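Local structure of putative diflavin flavoprotein A 3 (Synechocystis sp., 6H0C) at residues I276-G279 and I280-G284; A391-D394 and F395-L399; Q128-K131 and G132-L136; C159-P163 and R164-L168. The protein probably passes electrons from NADH to oxygen, reducing it to water, with this chain forming its flavodiiron core, a metallo-beta-lactamase-like domain joined to a flavodoxin-like domain. One frame throughout, in Å; residues are numbered along the deposited sequence.

Interactions 1 and 2 belong to the flavodoxin-like domain, and interactions 3 and 4 to the metallo-beta-lactamase-like domain on the opposite side of the chain's centre. Interaction 1 is mostly buried, whereas the other three mix buried with exposed residues. The helical pair touch each other, their centres about 8 Å apart, because helices 268-281 and 382-404 pack together. Both depend on regular backbone bonds from N-H i+4 to C=O i, with modest side-chain contact. Interaction 3 turns from the seven-stranded sheet's edge into the five-stranded sheet; interaction 4 is a hairpin within the latter. Their centres lie about 14 Å apart without touching, and in both an aspartate carboxylate accepts a backbone N-H, tying the turn together.

Interaction 1 (I276-G279 and I280-G284); sequences IARG and ITKAG
The last turn of helix 268-281, in the beta-alpha-beta unit of strands 257-262 and 286-291, brings Arg-278 against Lys-282 and Ile-276 against Ile-280. Backbone bonds run from Ile-280 N to Ile-276 O (3.1 Å) and from Thr-281 N to Ala-277 O (2.9 Å), the second nearly straight at 169°. Lys-282 N reaches Arg-278 O at 2.9 Å, and a type I beta turn from Thr-281 to Gly-284 then leads the chain off the helix. The Arg-278 chain, bent at chi2 (62°), carries its guanidinium outward and on toward the C-terminal end of the helix, where Lys-282 CB sits over one face, 3.7 Å from NH1 and offset toward the rim. The two side chains cross at about a right angle, and the lysine runs on extended to a salt bridge between NZ and Glu-389 of helix 382-404. On the buried side Ile-276 CG2 meets Ile-280 CD1 at 4.3 Å, a loose contact, while Ile-280 also packs on Val-258 and Val-287 of the two strands. Arg-278 and Lys-282 therefore meet through methylene and guanidinium face, their charged ends kept apart (NE to NZ 5.6 Å), and Glu-389 probably offsets much of the lysine's charge.

Interaction 2 (A391-D394 and F395-L399); sequences AGTD and FAQAL
Phe-395 and Asp-394, the neighbours at the middle of this run, each bond to the backbone one turn away. Phe-395 N donates to Ala-391 O at 2.9 Å, and Asp-394 O accepts from Ala-398 N at 3.0 Å. Both donors meet their carbonyls somewhat tilted from the plane, by 21° at Ala-391 and 24° at Asp-394. The CB of Phe-395 lies over the preceding turn, 3.4 Å from Gly-392 O. Because its CG stands anti to the backbone N (chi1 -161°), the ring is carried off the helix, away from residues 391-394, and into the interior, where it packs on Val-258 and Leu-341 of the central sheet.

The helix involved is 382-404, the C-terminal one of the flavodoxin-like domain, lying against the five-stranded parallel sheet characteristic of that fold. Its inner side is formed by Ala-391, Phe-395 and Leu-399, of which Ala-391 rests on Phe-371 and Ile-374.

Thr-393 is the third main contributor. Its carbonyl oxygen takes the straightest bond of the set, from Gln-397 N at 2.9 Å, and the same oxygen has Gln-397 CG beside it at 3.0 Å. The two side chains run alongside each other in the same direction, CG2 of the threonine 4.1 Å from CG of the glutamine. Beyond CG the glutamine bends at chi2, and its OE1 makes a weak hydrogen bond with Lys-400 NZ. The threonine hydroxyl has its main partner on the neighbouring helix, where OG1 hydrogen-bonds to Gly-279 O. Ala-396 joins the same interface by packing on Ala-283.

Interaction 3 (Q128-K131 and G132-L136); sequences QVMK and GNDHL
The carboxylate of Asp-134 is approached from above its plane by Lys-131 N, which bonds to OD2 at 2.9 Å from a position 51° out of that plane. Met-130 CA also lies near this oxygen. A second flat group, the imidazole of His-135, has Asn-133 O over one face, offset toward the rim, while its ND1 shares a weak hydrogen bond with Thr-145 OG1. The side-chain amide of Gln-128 is linked to the far strand through a water that accepts from NE2 and donates to His-135 O, at 3.1 Å in each case.

Asp-134 grips Lys-131 twice. Besides the carboxylate bond, Asp-134 N donates to Lys-131 O at 3.0 Å, closing the type II beta turn from Lys-131 to Asp-134, in which Asn-133 takes the positive phi (74°) expected at the third position. Beneath the turn, Met-130 folds inward. Its chain bends at chi2 (-65°), bringing SD to 3.7 Å from Asp-134 CB and CE to 3.8 Å from Leu-136 CB. The methionine crosses the leucine at about a right angle, and the sulfur faces the aspartate's methylene, so a greasy layer lies under the polar turn.

The turn joins the edge strands of the two sheets of the metallo-beta-lactamase-like sandwich: 127-129 of one and 135-137 of the other. Strand 103-106 flanks the first, with Met-130 and Leu-136 both packing on Ile-105, and strand 143-148 flanks the second, with Phe-146 against the same two residues. Val-129 faces helix 108-117.

Interaction 4 (C159-P163 and R164-L168); sequences CTYDP and RTEIL
Asp-162 meets Ile-167 as the antiparallel hydrogen-bonded pair at the end of this hairpin, and its N-H to Ile-167 O is 2.9 Å long and almost straight (178°). The Asp-162 carbonyl serves several donors at once: Thr-165 N at 3.3 Å, from well above the carbonyl plane, and, more weakly, the N-H groups of Glu-166 and Ile-167. Glu-166 and Ile-167 thus both face Asp-162, a G1 beta bulge, and Glu-166 has the positive phi usual there.

The Asp-162 carboxylate is shared out in the same way. With CG anti to the backbone N (chi1 -175°), the group reaches over the loop, and OD1 accepts from Arg-164 N at 3.0 Å, 42° above the carboxylate plane. OD2 accepts a hydrogen bond from a water at 2.7 Å and is also hydrogen-bonded to His-142 ND1. That water lies 2.7 Å from Thr-165 OG1, bridging the two side chains.

On the other face of the hairpin Tyr-161 and Leu-168 form the non-hydrogen-bonded pair, CB to CD1 3.7 Å. The tyrosine runs alongside Glu-166, its OH 3.6 Å from Glu-166 CG, and its ring meets that of Tyr-220. Strand 143-148 borders 158-162, strand 224-227 borders 167-171, and Ile-167 packs on Ile-10 and Ala-11 of strand 4-11 in the other sheet.

Interaction 1 (I276-G279 and I280-G284)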
loop_
_atom_site.group_PDB
_atom_site.type_symbol
_atom_site.label_atom_id
_atom_site.label_comp_id
_atom_site.label_asym_id
_atom_site.label_seq_id
_atom_site.Cartn_x
_atom_site.Cartn_y
_atom_site.Cartn_z
ATOM N N ILE A 276 -0.305 -8.119 12.021
ATOM C CA ILE A 276 -0.121 -7.668 13.400
ATOM C C ILE A 276 -0.764 -6.294 13.635
ATOM O O ILE A 276 -1.445 -6.085 14.641
ATOM C CB ILE A 276 1.373 -7.620 13.775
ATOM C CG1 ILE A 276 1.950 -9.042 13.769
ATOM C CG2 ILE A 276 1.573 -6.947 15.129
ATOM C CD1 ILE A 276 3.451 -9.091 13.898
ATOM N N ALA A 277 -0.565 -5.367 12.703
ATOM C CA ALA A 277 -1.147 -4.039 12.839
ATOM C C ALA A 277 -2.672 -4.102 12.963
ATOM O O ALA A 277 -3.271 -3.394 13.766
ATOM C CB ALA A 277 -0.750 -3.160 11.658
ATOM N N ARG A 278 -3.296 -4.947 12.155
ATOM C CA ARG A 278 -4.746 -5.049 12.158
ATOM C C ARG A 278 -5.240 -5.594 13.505
ATOM O O ARG A 278 -6.275 -5.158 14.025
ATOM C CB ARG A 278 -5.207 -5.916 10.983
ATOM C CG ARG A 278 -6.627 -6.453 11.075
ATOM C CD ARG A 278 -7.690 -5.369 11.121
ATOM N NE ARG A 278 -9.007 -6.000 11.044
ATOM C CZ ARG A 278 -10.162 -5.380 11.259
ATOM N NH1 ARG A 278 -10.179 -4.094 11.583
ATOM N NH2 ARG A 278 -11.301 -6.057 11.155
ATOM N N GLY A 279 -4.487 -6.523 14.083
ATOM C CA GLY A 279 -4.810 -7.028 15.407
ATOM C C GLY A 279 -4.767 -5.919 16.449
ATOM O O GLY A 279 -5.592 -5.882 17.366
ATOM N N ILE A 280 -3.807 -5.005 16.309
ATOM C CA ILE A 280 -3.679 -3.886 17.240
ATOM C C ILE A 280 -4.800 -2.868 17.050
ATOM O O ILE A 280 -5.463 -2.487 18.023
ATOM C CB ILE A 280 -2.318 -3.171 17.088
ATOM C CG1 ILE A 280 -1.177 -4.096 17.511
ATOM C CG2 ILE A 280 -2.264 -1.901 17.929
ATOM C CD1 ILE A 280 0.210 -3.514 17.246
ATOM N N THR A 281 -5.015 -2.428 15.811
ATOM C CA THR A 281 -5.988 -1.369 15.553
ATOM C C THR A 281 -7.426 -1.835 15.806
ATOM O O THR A 281 -8.274 -1.049 16.246
ATOM C CB THR A 281 -5.894 -0.824 14.107
ATOM O OG1 THR A 281 -6.129 -1.883 13.171
ATOM C CG2 THR A 281 -4.528 -0.197 13.849
ATOM N N LYS A 282 -7.718 -3.105 15.544
ATOM C CA LYS A 282 -9.079 -3.558 15.779
ATOM C C LYS A 282 -9.345 -3.601 17.284
ATOM O O LYS A 282 -10.491 -3.612 17.719
ATOM C CB LYS A 282 -9.344 -4.920 15.129
ATOM C CG LYS A 282 -8.852 -6.126 15.903
ATOM C CD LYS A 282 -9.280 -7.394 15.182
ATOM C CE LYS A 282 -8.847 -8.647 15.916
ATOM N NZ LYS A 282 -9.105 -9.864 15.095
ATOM N N ALA A 283 -8.278 -3.598 18.076
ATOM C CA ALA A 283 -8.419 -3.658 19.520
ATOM C C ALA A 283 -8.450 -2.249 20.100
ATOM O O ALA A 283 -8.331 -2.064 21.305
ATOM C CB ALA A 283 -7.282 -4.485 20.142
ATOM N N GLY A 284 -8.597 -1.250 19.234
ATOM C CA GLY A 284 -8.756 0.122 19.695
ATOM C C GLY A 284 -7.467 0.834 20.069
ATOM O O GLY A 284 -7.486 1.841 20.777
#

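Interaction 2 (A391-D394 and F395-L399)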
loop_
_atom_site.group_PDB
_atom_site.type_symbol
_atom_site.label_atom_id
_atom_site.label_comp_id
_atom_site.label_asym_id
_atom_site.label_seq_id
_atom_site.Cartn_x
_atom_site.Cartn_y
_atom_site.Cartn_z
ATOM N N ALA A 391 -1.760 -12.024 17.932
ATOM C CA ALA A 391 -0.623 -11.470 18.667
ATOM C C ALA A 391 -0.744 -9.948 18.808
ATOM O O ALA A 391 -0.480 -9.390 19.877
ATOM C CB ALA A 391 0.688 -11.838 17.981
ATOM N N GLY A 392 -1.147 -9.288 17.723
ATOM C CA GLY A 392 -1.400 -7.858 17.749
ATOM C C GLY A 392 -2.473 -7.514 18.768
ATOM O O GLY A 392 -2.332 -6.568 19.546
ATOM N N THR A 393 -3.551 -8.290 18.770
ATOM C CA THR A 393 -4.608 -8.091 19.749
ATOM C C THR A 393 -4.069 -8.264 21.163
ATOM O O THR A 393 -4.334 -7.431 22.021
ATOM C CB THR A 393 -5.779 -9.054 19.523
ATOM O OG1 THR A 393 -6.431 -8.715 18.293
ATOM C CG2 THR A 393 -6.786 -8.953 20.667
ATOM N N ASP A 394 -3.305 -9.329 21.401
ATOM C CA ASP A 394 -2.680 -9.553 22.712
ATOM C C ASP A 394 -1.811 -8.368 23.147
ATOM O O ASP A 394 -1.852 -7.948 24.304
ATOM C CB ASP A 394 -1.828 -10.826 22.698
ATOM C CG ASP A 394 -2.661 -12.092 22.689
ATOM O OD1 ASP A 394 -3.870 -12.019 22.998
ATOM O OD2 ASP A 394 -2.100 -13.167 22.379
ATOM N N PHE A 395 -1.021 -7.848 22.212
ATOM C CA PHE A 395 -0.167 -6.690 22.453
ATOM C C PHE A 395 -1.033 -5.507 22.887
ATOM O O PHE A 395 -0.727 -4.826 23.869
ATOM C CB PHE A 395 0.640 -6.352 21.186
ATOM C CG PHE A 395 1.856 -5.479 21.423
ATOM C CD1 PHE A 395 1.748 -4.094 21.438
ATOM C CD2 PHE A 395 3.110 -6.043 21.597
ATOM C CE1 PHE A 395 2.867 -3.295 21.636
ATOM C CE2 PHE A 395 4.231 -5.247 21.790
ATOM C CZ PHE A 395 4.108 -3.874 21.810
ATOM N N ALA A 396 -2.125 -5.281 22.162
ATOM C CA ALA A 396 -3.035 -4.174 22.459
ATOM C C ALA A 396 -3.649 -4.273 23.858
ATOM O O ALA A 396 -3.659 -3.295 24.612
ATOM C CB ALA A 396 -4.131 -4.109 21.419
ATOM N N GLN A 397 -4.173 -5.450 24.188
ATOM C CA GLN A 397 -4.727 -5.723 25.517
ATOM C C GLN A 397 -3.703 -5.475 26.624
ATOM O O GLN A 397 -4.028 -4.903 27.667
ATOM C CB GLN A 397 -5.220 -7.170 25.613
ATOM C CG GLN A 397 -6.123 -7.631 24.478
ATOM C CD GLN A 397 -7.525 -7.066 24.565
ATOM O OE1 GLN A 397 -7.714 -5.872 24.803
ATOM N NE2 GLN A 397 -8.523 -7.927 24.373
ATOM N N ALA A 398 -2.471 -5.933 26.401
ATOM C CA ALA A 398 -1.401 -5.740 27.372
ATOM C C ALA A 398 -1.172 -4.256 27.609
ATOM O O ALA A 398 -1.041 -3.821 28.752
ATOM C CB ALA A 398 -0.127 -6.408 26.906
ATOM N N LEU A 399 -1.144 -3.477 26.529
ATOM C CA LEU A 399 -0.976 -2.027 26.641
ATOM C C LEU A 399 -2.134 -1.377 27.401
ATOM O O LEU A 399 -1.917 -0.504 28.244
ATOM C CB LEU A 399 -0.838 -1.382 25.254
ATOM C CG LEU A 399 0.519 -1.517 24.560
ATOM C CD1 LEU A 399 0.499 -0.831 23.209
ATOM C CD2 LEU A 399 1.632 -0.944 25.426
#

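Interaction 3 (Q128-K131 and G132-L136)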
loop_
_atom_site.group_PDB
_atom_site.type_symbol
_atom_site.label_atom_id
_atom_site.label_comp_id
_atom_site.label_asym_id
_atom_site.label_seq_id
_atom_site.Cartn_x
_atom_site.Cartn_y
_atom_site.Cartn_z
ATOM N N GLN A 128 10.201 9.651 -16.408
ATOM C CA GLN A 128 10.016 11.054 -16.077
ATOM C C GLN A 128 9.373 11.161 -14.697
ATOM O O GLN A 128 8.223 10.756 -14.500
ATOM C CB GLN A 128 9.170 11.760 -17.135
ATOM C CG GLN A 128 9.027 13.264 -16.913
ATOM C CD GLN A 128 8.236 13.953 -18.021
ATOM O OE1 GLN A 128 8.185 13.477 -19.160
ATOM N NE2 GLN A 128 7.609 15.075 -17.686
ATOM N N VAL A 129 10.128 11.692 -13.739
ATOM C CA VAL A 129 9.655 11.825 -12.367
ATOM C C VAL A 129 8.686 12.995 -12.201
ATOM O O VAL A 129 8.920 14.094 -12.698
ATOM C CB VAL A 129 10.829 12.000 -11.401
ATOM C CG1 VAL A 129 10.327 12.255 -10.001
ATOM C CG2 VAL A 129 11.713 10.765 -11.435
ATOM N N MET A 130 7.589 12.748 -11.497
ATOM C CA MET A 130 6.606 13.790 -11.235
ATOM C C MET A 130 6.531 14.134 -9.742
ATOM O O MET A 130 6.531 13.256 -8.868
ATOM C CB MET A 130 5.230 13.371 -11.761
ATOM C CG MET A 130 5.159 13.196 -13.283
ATOM S SD MET A 130 5.418 14.746 -14.189
ATOM C CE MET A 130 4.849 14.294 -15.830
ATOM N N LYS A 131 6.486 15.435 -9.478
ATOM C CA LYS A 131 6.402 15.994 -8.141
ATOM C C LYS A 131 5.054 16.705 -8.018
ATOM O O LYS A 131 4.341 16.867 -9.011
ATOM C CB LYS A 131 7.574 16.956 -7.901
ATOM C CG LYS A 131 7.560 17.684 -6.571
ATOM C CD LYS A 131 8.764 18.620 -6.430
ATOM C CE LYS A 131 8.859 19.213 -5.021
ATOM N NZ LYS A 131 10.037 20.126 -4.875
ATOM N N GLY A 132 4.699 17.122 -6.808
ATOM C CA GLY A 132 3.432 17.794 -6.583
ATOM C C GLY A 132 3.259 18.996 -7.488
ATOM O O GLY A 132 4.157 19.825 -7.598
ATOM N N ASN A 133 2.107 19.063 -8.151
ATOM C CA ASN A 133 1.740 20.171 -9.040
ATOM C C ASN A 133 2.473 20.179 -10.385
ATOM O O ASN A 133 2.378 21.155 -11.132
ATOM C CB ASN A 133 1.945 21.511 -8.328
ATOM C CG ASN A 133 1.082 21.643 -7.081
ATOM O OD1 ASN A 133 -0.080 21.232 -7.069
ATOM N ND2 ASN A 133 1.650 22.208 -6.023
ATOM N N ASP A 134 3.192 19.099 -10.699
ATOM C CA ASP A 134 3.694 18.893 -12.058
ATOM C C ASP A 134 2.533 18.551 -12.980
ATOM O O ASP A 134 1.492 18.064 -12.525
ATOM C CB ASP A 134 4.735 17.773 -12.119
ATOM C CG ASP A 134 6.117 18.232 -11.717
ATOM O OD1 ASP A 134 6.331 19.454 -11.595
ATOM O OD2 ASP A 134 6.995 17.362 -11.532
ATOM N N HIS A 135 2.722 18.790 -14.275
ATOM C CA HIS A 135 1.673 18.529 -15.253
ATOM C C HIS A 135 2.162 17.665 -16.411
ATOM O O HIS A 135 3.351 17.617 -16.711
ATOM C CB HIS A 135 1.110 19.844 -15.807
ATOM C CG HIS A 135 0.651 20.799 -14.750
ATOM N ND1 HIS A 135 -0.480 20.586 -13.991
ATOM C CD2 HIS A 135 1.170 21.975 -14.328
ATOM C CE1 HIS A 135 -0.635 21.587 -13.145
ATOM N NE2 HIS A 135 0.354 22.443 -13.327
ATOM N N LEU A 136 1.219 16.983 -17.052
ATOM C CA LEU A 136 1.474 16.244 -18.277
ATOM C C LEU A 136 0.244 16.389 -19.178
ATOM O O LEU A 136 -0.863 15.968 -18.827
ATOM C CB LEU A 136 1.777 14.772 -17.982
ATOM C CG LEU A 136 2.201 13.926 -19.183
ATOM C CD1 LEU A 136 3.600 14.323 -19.642
ATOM C CD2 LEU A 136 2.135 12.436 -18.855
HETATM O O HOH W 1 5.613 17.133 -18.764
#

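Interaction 4 (C159-P163 and R164-L168)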
loop_
_atom_site.group_PDB
_atom_site.type_symbol
_atom_site.label_atom_id
_atom_site.label_comp_id
_atom_site.label_asym_id
_atom_site.label_seq_id
_atom_site.Cartn_x
_atom_site.Cartn_y
_atom_site.Cartn_z
ATOM N N CYS A 159 -0.963 10.137 -6.912
ATOM C CA CYS A 159 -2.308 10.324 -7.449
ATOM C C CYS A 159 -2.270 11.294 -8.620
ATOM O O CYS A 159 -1.352 12.101 -8.731
ATOM C CB CYS A 159 -3.268 10.846 -6.372
ATOM S SG CYS A 159 -3.550 9.721 -4.972
ATOM N N THR A 160 -3.285 11.228 -9.473
ATOM C CA THR A 160 -3.339 12.037 -10.686
ATOM C C THR A 160 -4.734 12.613 -10.900
ATOM O O THR A 160 -5.720 11.896 -10.774
ATOM C CB THR A 160 -2.973 11.204 -11.933
ATOM O OG1 THR A 160 -1.753 10.489 -11.703
ATOM C CG2 THR A 160 -2.842 12.109 -13.166
ATOM N N TYR A 161 -4.818 13.897 -11.233
ATOM C CA TYR A 161 -6.102 14.510 -11.522
ATOM C C TYR A 161 -6.214 14.876 -12.995
ATOM O O TYR A 161 -5.316 15.510 -13.546
ATOM C CB TYR A 161 -6.309 15.756 -10.665
ATOM C CG TYR A 161 -7.656 16.408 -10.884
ATOM C CD1 TYR A 161 -8.827 15.733 -10.575
ATOM C CD2 TYR A 161 -7.757 17.699 -11.398
ATOM C CE1 TYR A 161 -10.062 16.314 -10.765
ATOM C CE2 TYR A 161 -8.990 18.295 -11.598
ATOM C CZ TYR A 161 -10.144 17.597 -11.274
ATOM O OH TYR A 161 -11.388 18.164 -11.467
ATOM N N ASP A 162 -7.310 14.468 -13.630
ATOM C CA ASP A 162 -7.605 14.867 -15.009
ATOM C C ASP A 162 -8.751 15.877 -15.009
ATOM O O ASP A 162 -9.908 15.509 -14.804
ATOM C CB ASP A 162 -7.970 13.650 -15.871
ATOM C CG ASP A 162 -8.168 14.002 -17.347
ATOM O OD1 ASP A 162 -8.216 15.211 -17.688
ATOM O OD2 ASP A 162 -8.294 13.059 -18.170
ATOM N N PRO A 163 -8.429 17.159 -15.237
ATOM C CA PRO A 163 -9.454 18.204 -15.167
ATOM C C PRO A 163 -10.502 18.085 -16.275
ATOM O O PRO A 163 -11.615 18.574 -16.103
ATOM C CB PRO A 163 -8.643 19.496 -15.306
ATOM C CG PRO A 163 -7.391 19.087 -16.017
ATOM C CD PRO A 163 -7.091 17.710 -15.511
ATOM N N ARG A 164 -10.167 17.442 -17.386
ATOM C CA ARG A 164 -11.131 17.287 -18.482
ATOM C C ARG A 164 -12.323 16.411 -18.076
ATOM O O ARG A 164 -13.464 16.682 -18.445
ATOM C CB ARG A 164 -10.446 16.693 -19.719
ATOM C CG ARG A 164 -11.392 16.385 -20.880
ATOM C CD ARG A 164 -12.102 17.653 -21.382
ATOM N NE ARG A 164 -13.033 17.377 -22.481
ATOM C CZ ARG A 164 -14.329 17.130 -22.315
ATOM N NH1 ARG A 164 -14.855 17.128 -21.095
ATOM N NH2 ARG A 164 -15.103 16.884 -23.367
ATOM N N THR A 165 -12.045 15.361 -17.307
ATOM C CA THR A 165 -13.047 14.362 -16.949
ATOM C C THR A 165 -13.443 14.434 -15.475
ATOM O O THR A 165 -14.367 13.737 -15.041
ATOM C CB THR A 165 -12.530 12.942 -17.238
ATOM O OG1 THR A 165 -11.323 12.723 -16.488
ATOM C CG2 THR A 165 -12.240 12.765 -18.723
ATOM N N GLU A 166 -12.723 15.267 -14.720
ATOM C CA GLU A 166 -12.927 15.417 -13.284
ATOM C C GLU A 166 -12.712 14.100 -12.543
ATOM O O GLU A 166 -13.345 13.830 -11.519
ATOM C CB GLU A 166 -14.319 15.970 -13.004
ATOM C CG GLU A 166 -14.423 17.440 -13.342
ATOM C CD GLU A 166 -15.830 17.864 -13.636
ATOM O OE1 GLU A 166 -16.576 17.063 -14.245
ATOM O OE2 GLU A 166 -16.181 18.995 -13.253
ATOM N N ILE A 167 -11.819 13.279 -13.076
ATOM C CA ILE A 167 -11.452 12.044 -12.416
ATOM C C ILE A 167 -10.159 12.243 -11.646
ATOM O O ILE A 167 -9.179 12.775 -12.173
ATOM C CB ILE A 167 -11.273 10.886 -13.409
ATOM C CG1 ILE A 167 -12.578 10.619 -14.159
ATOM C CG2 ILE A 167 -10.794 9.635 -12.679
ATOM C CD1 ILE A 167 -12.421 9.614 -15.302
ATOM N N LEU A 168 -10.176 11.825 -10.387
ATOM C CA LEU A 168 -8.964 11.694 -9.593
ATOM C C LEU A 168 -8.557 10.223 -9.590
ATOM O O LEU A 168 -9.315 9.356 -9.149
ATOM C CB LEU A 168 -9.200 12.208 -8.172
ATOM C CG LEU A 168 -8.004 12.444 -7.260
ATOM C CD1 LEU A 168 -7.105 13.534 -7.832
ATOM C CD2 LEU A 168 -8.498 12.818 -5.876
HETATM O O HOH W 2 -9.712 10.821 -17.502
#